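Local coordinates for protein SsfX3 (Streptomyces sp. SF2575, PDB 3SKV) that probably transfers a salicylyl group onto an intermediate in a tetracycline biosynthetic pathway, using a GDSL/SGNH hydrolase-type domain joined to a jelly-roll domain, at residues S291-F296 with D334-W339; E117-D122 with L135-D140; T91-L96 with A174-E179. The protein carries 1 engineered substitution. All blocks are in the same frame, centred on the assembly; numbering follows the deposited sequence.

Contact 1: S291-F296 with D334-W339; sequences SVYSPF and DGMRVW
Val292 lays both of its methyls against the start of the Trp339 side chain: CG2 rests on Trp339 CB at 3.6 Å, while CG1 reaches the pyrrole side of the indole, 3.7 Å from Trp339 CD1. The indole comes alongside the valine at a slant because its CG stands opposite the backbone N (chi1 -174°). Its edge also meets the carbonyl of the next residue, with Tyr293 O lying in the plane of the ring, 3.6 Å from Trp339 CD1. The indole N-H is spent on the hydroxyl of Tyr348.

One main-chain bond ties the two segments together. Tyr293 N donates to Trp339 O at 2.9 Å, and the donor lies almost on the extension of the C=O bond, at 177°. On the other flank of this bond, Met336 folds back at chi2 and chi3 to bring its sulfur to the tyrosine. Met336 SD touches Tyr293 CB at 3.7 Å and sits at the edge of the ring, 76° off the normal, a Met-aromatic contact. The phenol then runs on away from the helix, and its hydroxyl bonds to Glu299.

The CA atoms come nearest at Gly335, 4.0 Å from Val292 CA. A side chain at this position would run into Ser291 O and Val292 N, so the near approach depends on glycine.

The short helix 335-338 directly follows strand 330-333, an outermost strand of the parallel sheet, and Asp334 is its N-cap. The 291-296 loop leaves the adjacent strand, 286-290. The contact therefore joins what follows two neighbouring strands of the GDSL/SGNH domain, and helix 361-377 packs against it through Phe367, which touches both Val292 and Val338.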
loop_
_atom_site.group_PDB
_atom_site.type_symbol
_atom_site.label_atom_id
_atom_site.label_comp_id
_atom_site.label_asym_id
_atom_site.label_seq_id
_atom_site.Cartn_x
_atom_site.Cartn_y
_atom_site.Cartn_z
ATOM N N SER A 291 -10.318 7.245 11.532
ATOM C CA SER A 291 -9.094 6.655 12.037
ATOM C C SER A 291 -9.295 5.484 13.025
ATOM O O SER A 291 -10.213 5.445 13.869
ATOM C CB SER A 291 -8.217 7.735 12.645
ATOM O OG SER A 291 -7.771 8.573 11.591
ATOM N N VAL A 292 -8.424 4.510 12.864
ATOM C CA VAL A 292 -8.285 3.327 13.707
ATOM C C VAL A 292 -7.837 3.800 15.142
ATOM O O VAL A 292 -7.334 4.911 15.296
ATOM C CB VAL A 292 -7.253 2.484 12.909
ATOM C CG1 VAL A 292 -6.051 2.017 13.709
ATOM C CG2 VAL A 292 -7.923 1.368 12.118
ATOM N N TYR A 293 -8.068 3.006 16.177
ATOM C CA TYR A 293 -7.657 3.404 17.511
ATOM C C TYR A 293 -6.120 3.428 17.664
ATOM O O TYR A 293 -5.425 2.445 17.376
ATOM C CB TYR A 293 -8.314 2.516 18.586
ATOM C CG TYR A 293 -7.832 2.778 19.999
ATOM C CD1 TYR A 293 -8.378 3.803 20.766
ATOM C CD2 TYR A 293 -6.846 1.982 20.582
ATOM C CE1 TYR A 293 -7.949 4.036 22.079
ATOM C CE2 TYR A 293 -6.386 2.228 21.873
ATOM C CZ TYR A 293 -6.940 3.259 22.616
ATOM O OH TYR A 293 -6.519 3.481 23.899
ATOM N N SER A 294 -5.613 4.554 18.160
ATOM C CA SER A 294 -4.195 4.735 18.450
ATOM C C SER A 294 -4.021 4.855 19.981
ATOM O O SER A 294 -4.539 5.784 20.581
ATOM C CB SER A 294 -3.650 5.966 17.729
ATOM O OG SER A 294 -2.426 6.379 18.308
ATOM N N PRO A 295 -3.290 3.938 20.632
ATOM C CA PRO A 295 -3.107 4.044 22.093
ATOM C C PRO A 295 -2.489 5.377 22.535
ATOM O O PRO A 295 -2.918 5.937 23.562
ATOM C CB PRO A 295 -2.228 2.833 22.428
ATOM C CG PRO A 295 -2.511 1.852 21.320
ATOM C CD PRO A 295 -2.618 2.735 20.099
ATOM N N PHE A 296 -1.559 5.931 21.716
ATOM C CA PHE A 296 -0.937 7.225 22.015
ATOM C C PHE A 296 -1.884 8.415 21.793
ATOM O O PHE A 296 -2.243 9.093 22.756
ATOM C CB PHE A 296 0.408 7.418 21.263
ATOM C CG PHE A 296 1.078 8.739 21.567
ATOM C CD1 PHE A 296 1.767 8.932 22.761
ATOM C CD2 PHE A 296 0.990 9.804 20.674
ATOM C CE1 PHE A 296 2.349 10.173 23.057
ATOM C CE2 PHE A 296 1.562 11.047 20.977
ATOM C CZ PHE A 296 2.241 11.222 22.162
ATOM N N ASP A 334 -16.245 2.545 10.538
ATOM C CA ASP A 334 -15.784 2.934 11.863
ATOM C C ASP A 334 -14.435 2.235 12.129
ATOM O O ASP A 334 -14.383 1.009 12.150
ATOM C CB ASP A 334 -16.859 2.525 12.889
ATOM C CG ASP A 334 -16.681 2.959 14.337
ATOM O OD1 ASP A 334 -15.722 3.740 14.624
ATOM O OD2 ASP A 334 -17.517 2.539 15.186
ATOM N N GLY A 335 -13.359 3.027 12.272
ATOM C CA GLY A 335 -12.010 2.525 12.558
ATOM C C GLY A 335 -11.894 1.794 13.893
ATOM O O GLY A 335 -11.030 0.941 14.060
ATOM N N MET A 336 -12.759 2.144 14.861
ATOM C CA MET A 336 -12.882 1.498 16.172
ATOM C C MET A 336 -13.486 0.102 15.984
ATOM O O MET A 336 -13.251 -0.767 16.817
ATOM C CB MET A 336 -13.763 2.319 17.130
ATOM C CG MET A 336 -13.296 3.749 17.300
ATOM S SD MET A 336 -11.736 3.912 18.199
ATOM C CE MET A 336 -12.365 4.051 19.850
ATOM N N ARG A 337 -14.245 -0.124 14.888
ATOM C CA ARG A 337 -14.775 -1.473 14.582
ATOM C C ARG A 337 -13.685 -2.289 13.880
ATOM O O ARG A 337 -13.529 -3.477 14.165
ATOM C CB ARG A 337 -16.079 -1.435 13.772
ATOM C CG ARG A 337 -17.234 -0.805 14.563
ATOM C CD ARG A 337 -18.575 -0.922 13.854
ATOM N NE ARG A 337 -18.814 -2.295 13.409
ATOM C CZ ARG A 337 -19.322 -3.251 14.181
ATOM N NH1 ARG A 337 -19.699 -2.978 15.424
ATOM N NH2 ARG A 337 -19.470 -4.484 13.711
ATOM N N VAL A 338 -12.859 -1.629 13.049
ATOM C CA VAL A 338 -11.742 -2.305 12.393
ATOM C C VAL A 338 -10.598 -2.619 13.383
ATOM O O VAL A 338 -10.152 -3.763 13.467
ATOM C CB VAL A 338 -11.316 -1.653 11.043
ATOM C CG1 VAL A 338 -10.110 -2.350 10.421
ATOM C CG2 VAL A 338 -12.471 -1.690 10.058
ATOM N N TRP A 339 -10.179 -1.633 14.158
ATOM C CA TRP A 339 -9.103 -1.793 15.116
ATOM C C TRP A 339 -9.357 -0.872 16.308
ATOM O O TRP A 339 -8.946 0.286 16.300
ATOM C CB TRP A 339 -7.777 -1.450 14.407
ATOM C CG TRP A 339 -6.562 -1.710 15.237
ATOM C CD1 TRP A 339 -5.953 -0.843 16.089
ATOM C CD2 TRP A 339 -5.819 -2.937 15.308
ATOM N NE1 TRP A 339 -4.866 -1.445 16.684
ATOM C CE2 TRP A 339 -4.745 -2.724 16.204
ATOM C CE3 TRP A 339 -5.957 -4.200 14.699
ATOM C CZ2 TRP A 339 -3.803 -3.715 16.496
ATOM C CZ3 TRP A 339 -5.012 -5.170 14.969
ATOM C CH2 TRP A 339 -3.954 -4.928 15.867
#

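Contact 2: E117-D122 with L135-D140; sequences EPALLD and LKLDAD
Leu135 and Ala119 face each other with their CB atoms 3.8 Å apart, and the rest of the packing is arranged round that pair. Both point their CB atoms toward the other segment, and the leucine's branch then turns along the partner chain to Leu121, placing Leu135 CD2 4.0 Å from Leu121 CB. With chi1 at -62°, Leu135 CG lies opposite its own carbonyl carbon, a setting that carries the isobutyl group past Ala119 O to the next inward-pointing residue of the strand. Leu121 supplies only its CB to this meeting.

Leu137 approaches the same alanine methyl at roughly a right angle to Leu135. Its CA–CB bond does not aim at the 117-122 segment, but the branch bends round until Leu137 CD2 is 3.9 Å from Ala119 CB. The methyl thus touches both leucines, a CB of one and a terminal methyl of the other.

Beside these apolar contacts a single main-chain bond joins the segments: Leu135 N gives its hydrogen to Ala119 O over 2.7 Å, with the N-H aimed nearly straight at the oxygen (176°). The donor is nevertheless tilted 22° from the carbonyl plane.

This is surface packing in the N-terminal domain, where the chain has just left strand 128-134 and runs beside the residues leading into strand 120-125, its antiparallel partner. Leu163 touches both Ala119 and Leu137. Farther in, Leu121 and Leu135 both reach Leu143 of strand 141-145, while Leu135 and Leu137 lean on Tyr100 and Ala102 of strand 96-103. The leucines thereby bridge the two antiparallel sheets of this jelly-roll domain.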
loop_
_atom_site.group_PDB
_atom_site.type_symbol
_atom_site.label_atom_id
_atom_site.label_comp_id
_atom_site.label_asym_id
_atom_site.label_seq_id
_atom_site.Cartn_x
_atom_site.Cartn_y
_atom_site.Cartn_z
ATOM N N GLU A 117 14.874 -3.285 10.808
ATOM C CA GLU A 117 13.893 -3.437 9.727
ATOM C C GLU A 117 14.427 -4.285 8.527
ATOM O O GLU A 117 14.962 -3.714 7.568
ATOM C CB GLU A 117 13.297 -2.070 9.290
ATOM C CG GLU A 117 14.299 -0.924 9.141
ATOM C CD GLU A 117 13.790 0.422 8.638
ATOM O OE1 GLU A 117 12.678 0.477 8.062
ATOM O OE2 GLU A 117 14.528 1.423 8.793
ATOM N N PRO A 118 14.298 -5.648 8.569
ATOM C CA PRO A 118 14.823 -6.485 7.462
ATOM C C PRO A 118 14.199 -6.236 6.088
ATOM O O PRO A 118 12.970 -6.160 5.956
ATOM C CB PRO A 118 14.566 -7.922 7.942
ATOM C CG PRO A 118 13.445 -7.796 8.934
ATOM C CD PRO A 118 13.703 -6.488 9.632
ATOM N N ALA A 119 15.063 -6.098 5.068
ATOM C CA ALA A 119 14.657 -5.845 3.682
ATOM C C ALA A 119 14.255 -7.162 3.010
ATOM O O ALA A 119 15.112 -7.971 2.639
ATOM C CB ALA A 119 15.790 -5.174 2.927
ATOM N N LEU A 120 12.938 -7.396 2.910
ATOM C CA LEU A 120 12.406 -8.630 2.329
ATOM C C LEU A 120 11.658 -8.404 1.027
ATOM O O LEU A 120 11.072 -7.349 0.810
ATOM C CB LEU A 120 11.535 -9.427 3.332
ATOM C CG LEU A 120 12.161 -9.799 4.709
ATOM C CD1 LEU A 120 11.090 -10.278 5.670
ATOM C CD2 LEU A 120 13.300 -10.845 4.569
ATOM N N LEU A 121 11.708 -9.410 0.168
ATOM C CA LEU A 121 11.080 -9.494 -1.129
ATOM C C LEU A 121 10.390 -10.853 -1.085
ATOM O O LEU A 121 11.005 -11.858 -0.707
ATOM C CB LEU A 121 12.196 -9.447 -2.213
ATOM C CG LEU A 121 11.944 -9.596 -3.756
ATOM C CD1 LEU A 121 11.145 -10.806 -4.150
ATOM C CD2 LEU A 121 11.595 -8.317 -4.432
ATOM N N ASP A 122 9.100 -10.878 -1.423
ATOM C CA ASP A 122 8.354 -12.124 -1.450
ATOM C C ASP A 122 8.185 -12.598 -2.861
ATOM O O ASP A 122 7.950 -11.790 -3.764
ATOM C CB ASP A 122 6.987 -11.982 -0.775
ATOM C CG ASP A 122 7.029 -12.034 0.746
ATOM O OD1 ASP A 122 8.114 -12.337 1.304
ATOM O OD2 ASP A 122 5.973 -11.782 1.383
ATOM N N LEU A 135 17.115 -8.918 1.123
ATOM C CA LEU A 135 17.790 -8.026 0.179
ATOM C C LEU A 135 19.056 -7.344 0.716
ATOM O O LEU A 135 19.132 -6.995 1.898
ATOM C CB LEU A 135 16.814 -6.931 -0.307
ATOM C CG LEU A 135 15.559 -7.354 -1.070
ATOM C CD1 LEU A 135 14.697 -6.162 -1.317
ATOM C CD2 LEU A 135 15.893 -7.996 -2.394
ATOM N N LYS A 136 20.007 -7.078 -0.196
ATOM C CA LYS A 136 21.221 -6.320 0.085
ATOM C C LYS A 136 20.888 -4.837 -0.166
ATOM O O LYS A 136 20.279 -4.508 -1.182
ATOM C CB LYS A 136 22.379 -6.794 -0.817
ATOM C CG LYS A 136 23.724 -6.615 -0.151
ATOM C CD LYS A 136 24.821 -6.153 -1.103
ATOM C CE LYS A 136 26.008 -5.535 -0.382
ATOM N NZ LYS A 136 25.672 -4.256 0.323
ATOM N N LEU A 137 21.262 -3.954 0.760
ATOM C CA LEU A 137 20.958 -2.517 0.637
ATOM C C LEU A 137 22.052 -1.695 -0.005
ATOM O O LEU A 137 23.232 -2.011 0.167
ATOM C CB LEU A 137 20.629 -1.894 2.012
ATOM C CG LEU A 137 19.334 -2.314 2.682
ATOM C CD1 LEU A 137 18.977 -1.346 3.774
ATOM C CD2 LEU A 137 18.192 -2.409 1.682
ATOM N N ASP A 138 21.644 -0.597 -0.686
ATOM C CA ASP A 138 22.482 0.430 -1.330
ATOM C C ASP A 138 23.644 -0.148 -2.150
ATOM O O ASP A 138 24.808 0.272 -2.017
ATOM C CB ASP A 138 22.964 1.477 -0.292
ATOM C CG ASP A 138 21.865 2.041 0.604
ATOM O OD1 ASP A 138 20.806 2.455 0.069
ATOM O OD2 ASP A 138 22.072 2.088 1.838
ATOM N N ALA A 139 23.317 -1.135 -2.990
ATOM C CA ALA A 139 24.296 -1.829 -3.809
ATOM C C ALA A 139 23.638 -2.414 -5.044
ATOM O O ALA A 139 22.463 -2.796 -5.002
ATOM C CB ALA A 139 24.930 -2.952 -2.999
ATOM N N ASP A 140 24.408 -2.494 -6.142
ATOM C CA ASP A 140 24.020 -3.110 -7.399
ATOM C C ASP A 140 24.158 -4.618 -7.092
ATOM O O ASP A 140 25.275 -5.136 -7.031
ATOM C CB ASP A 140 24.981 -2.643 -8.512
ATOM C CG ASP A 140 24.731 -3.190 -9.913
ATOM O OD1 ASP A 140 23.915 -4.150 -10.056
ATOM O OD2 ASP A 140 25.369 -2.682 -10.868
#

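Contact 3: T91-L96 with A174-E179; sequences TDSPWL and AGATLE
Thr177 meets Asp92 and Thr91 through nearly all its polar atoms. Its backbone N-H goes to Asp92 OD1 at 2.9 Å, approaching from above the carboxylate plane, 42° out of it. Its carbonyl takes the hydroxyl of Thr91: Thr91 OG1 donates to Thr177 O over 2.7 Å, a short bond that comes in almost end-on to the C=O. Thr91 CA adds a CA-H contact to the same oxygen. The threonine's own hydroxyl oxygen receives a weak, bent bond from Asp92 N, at 3.2 Å.

Asp92 can reach back because its CG is tucked between its own backbone N and carbonyl carbon (chi1 65°), and its side chain crosses that of Thr177 at about a right angle. Asp92 OD2 lies against the methyl Thr177 CG2, 3.4 Å away. Thr91 OG1 has a second role, accepting a long, weak bond from Ser93 N, which ties the turn to the same hydroxyl. Ser93 OG donates to Trp95 O at 2.6 Å and accepts from Glu173 N.

Apolar contact is slight: Ser93 CB touches Ala176 CB at 3.7 Å. Close by, Arg33 bonds to Ala176 O and Lys153 to Ser93 O. Replacing Asp92 by an alanine would probably leave the Thr177 N-H without this acceptor and loosen the hold on the 174-179 segment.

The turn after strand 86-91 thus binds the segment that follows strand 164-172 chiefly through side chains gripping backbone groups. Such bonds can pin an irregular chain without regular strand pairing, and here they satisfy the peptide N-H and carbonyl of Thr177.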
loop_
_atom_site.group_PDB
_atom_site.type_symbol
_atom_site.label_atom_id
_atom_site.label_comp_id
_atom_site.label_asym_id
_atom_site.label_seq_id
_atom_site.Cartn_x
_atom_site.Cartn_y
_atom_site.Cartn_z
ATOM N N THR A 91 5.754 -17.839 -16.372
ATOM C CA THR A 91 6.940 -18.557 -16.864
ATOM C C THR A 91 6.946 -20.020 -16.459
ATOM O O THR A 91 6.381 -20.387 -15.419
ATOM C CB THR A 91 8.263 -17.849 -16.436
ATOM O OG1 THR A 91 9.329 -18.348 -17.251
ATOM C CG2 THR A 91 8.611 -18.035 -14.934
ATOM N N ASP A 92 7.628 -20.848 -17.265
ATOM C CA ASP A 92 7.808 -22.242 -16.920
ATOM C C ASP A 92 9.197 -22.459 -16.265
ATOM O O ASP A 92 9.529 -23.571 -15.878
ATOM C CB ASP A 92 7.581 -23.145 -18.136
ATOM C CG ASP A 92 8.537 -23.032 -19.312
ATOM O OD1 ASP A 92 9.403 -22.126 -19.300
ATOM O OD2 ASP A 92 8.362 -23.793 -20.290
ATOM N N SER A 93 10.011 -21.410 -16.189
ATOM C CA SER A 93 11.374 -21.437 -15.656
ATOM C C SER A 93 11.421 -21.954 -14.187
ATOM O O SER A 93 10.653 -21.496 -13.345
ATOM C CB SER A 93 11.994 -20.041 -15.758
ATOM O OG SER A 93 13.329 -19.955 -15.291
ATOM N N PRO A 94 12.294 -22.939 -13.869
ATOM C CA PRO A 94 12.373 -23.418 -12.474
ATOM C C PRO A 94 13.135 -22.436 -11.561
ATOM O O PRO A 94 13.196 -22.643 -10.349
ATOM C CB PRO A 94 13.085 -24.763 -12.617
ATOM C CG PRO A 94 13.990 -24.568 -13.781
ATOM C CD PRO A 94 13.277 -23.636 -14.734
ATOM N N TRP A 95 13.721 -21.370 -12.145
ATOM C CA TRP A 95 14.465 -20.361 -11.380
ATOM C C TRP A 95 14.312 -18.954 -11.944
ATOM O O TRP A 95 13.938 -18.774 -13.104
ATOM C CB TRP A 95 15.957 -20.735 -11.239
ATOM C CG TRP A 95 16.726 -20.789 -12.522
ATOM C CD1 TRP A 95 16.889 -21.868 -13.333
ATOM C CD2 TRP A 95 17.424 -19.701 -13.155
ATOM N NE1 TRP A 95 17.654 -21.527 -14.427
ATOM C CE2 TRP A 95 17.990 -20.204 -14.348
ATOM C CE3 TRP A 95 17.602 -18.337 -12.842
ATOM C CZ2 TRP A 95 18.757 -19.407 -15.206
ATOM C CZ3 TRP A 95 18.369 -17.551 -13.687
ATOM C CH2 TRP A 95 18.932 -18.078 -14.856
ATOM N N LEU A 96 14.623 -17.953 -11.127
ATOM C CA LEU A 96 14.637 -16.570 -11.560
ATOM C C LEU A 96 15.716 -15.792 -10.889
ATOM O O LEU A 96 16.083 -16.057 -9.737
ATOM C CB LEU A 96 13.258 -15.849 -11.524
ATOM C CG LEU A 96 12.633 -15.357 -10.212
ATOM C CD1 LEU A 96 13.362 -14.129 -9.618
ATOM C CD2 LEU A 96 11.235 -14.915 -10.475
ATOM N N ALA A 174 17.315 -20.831 -19.915
ATOM C CA ALA A 174 17.352 -20.766 -21.376
ATOM C C ALA A 174 16.162 -21.572 -21.938
ATOM O O ALA A 174 15.836 -22.653 -21.424
ATOM C CB ALA A 174 18.650 -21.381 -21.877
ATOM N N GLY A 175 15.519 -21.053 -22.970
ATOM C CA GLY A 175 14.370 -21.731 -23.565
ATOM C C GLY A 175 13.087 -21.655 -22.750
ATOM O O GLY A 175 12.075 -22.227 -23.156
ATOM N N ALA A 176 13.100 -20.937 -21.605
ATOM C CA ALA A 176 11.895 -20.783 -20.794
ATOM C C ALA A 176 10.898 -19.837 -21.495
ATOM O O ALA A 176 11.317 -18.872 -22.163
ATOM C CB ALA A 176 12.242 -20.226 -19.414
ATOM N N THR A 177 9.593 -20.131 -21.328
ATOM C CA THR A 177 8.487 -19.339 -21.850
ATOM C C THR A 177 8.323 -18.061 -21.003
ATOM O O THR A 177 8.645 -18.040 -19.808
ATOM C CB THR A 177 7.176 -20.142 -21.760
ATOM O OG1 THR A 177 6.895 -20.401 -20.384
ATOM C CG2 THR A 177 7.222 -21.455 -22.543
ATOM N N LEU A 178 7.795 -17.012 -21.617
ATOM C CA LEU A 178 7.541 -15.760 -20.920
ATOM C C LEU A 178 6.240 -15.232 -21.461
ATOM O O LEU A 178 6.125 -14.977 -22.661
ATOM C CB LEU A 178 8.705 -14.769 -21.120
ATOM C CG LEU A 178 8.542 -13.361 -20.514
ATOM C CD1 LEU A 178 8.390 -13.390 -18.959
ATOM C CD2 LEU A 178 9.668 -12.474 -20.939
ATOM N N GLU A 179 5.233 -15.132 -20.594
ATOM C CA GLU A 179 3.904 -14.662 -20.999
ATOM C C GLU A 179 3.389 -13.602 -20.065
ATOM O O GLU A 179 3.754 -13.593 -18.891
ATOM C CB GLU A 179 2.892 -15.824 -21.045
ATOM C CG GLU A 179 3.201 -16.941 -22.028
ATOM C CD GLU A 179 2.130 -18.021 -22.091
ATOM O OE1 GLU A 179 1.852 -18.657 -21.045
ATOM O OE2 GLU A 179 1.538 -18.203 -23.181
#

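Contacts 2 and 3 both reach the same antiparallel sheet of the N-terminal domain, with centres about 24 Å apart, and contact 2 is nested in the chain loop closed by contact 3. Contact 1 lies in the GDSL/SGNH domain, about 31 Å from contact 2 and 45 Å from contact 3 between centres, on the opposite side of the chain's centre from contact 3. Contact 3 is mostly buried yet the most polar; contact 2 is a surface patch built of aliphatic groups. Contact 1, partly buried, mixes valine, aromatic and sulfur packing. Contacts 1 and 2 each have one backbone-to-backbone bond across them, whereas side chains make the bonds of contact 3.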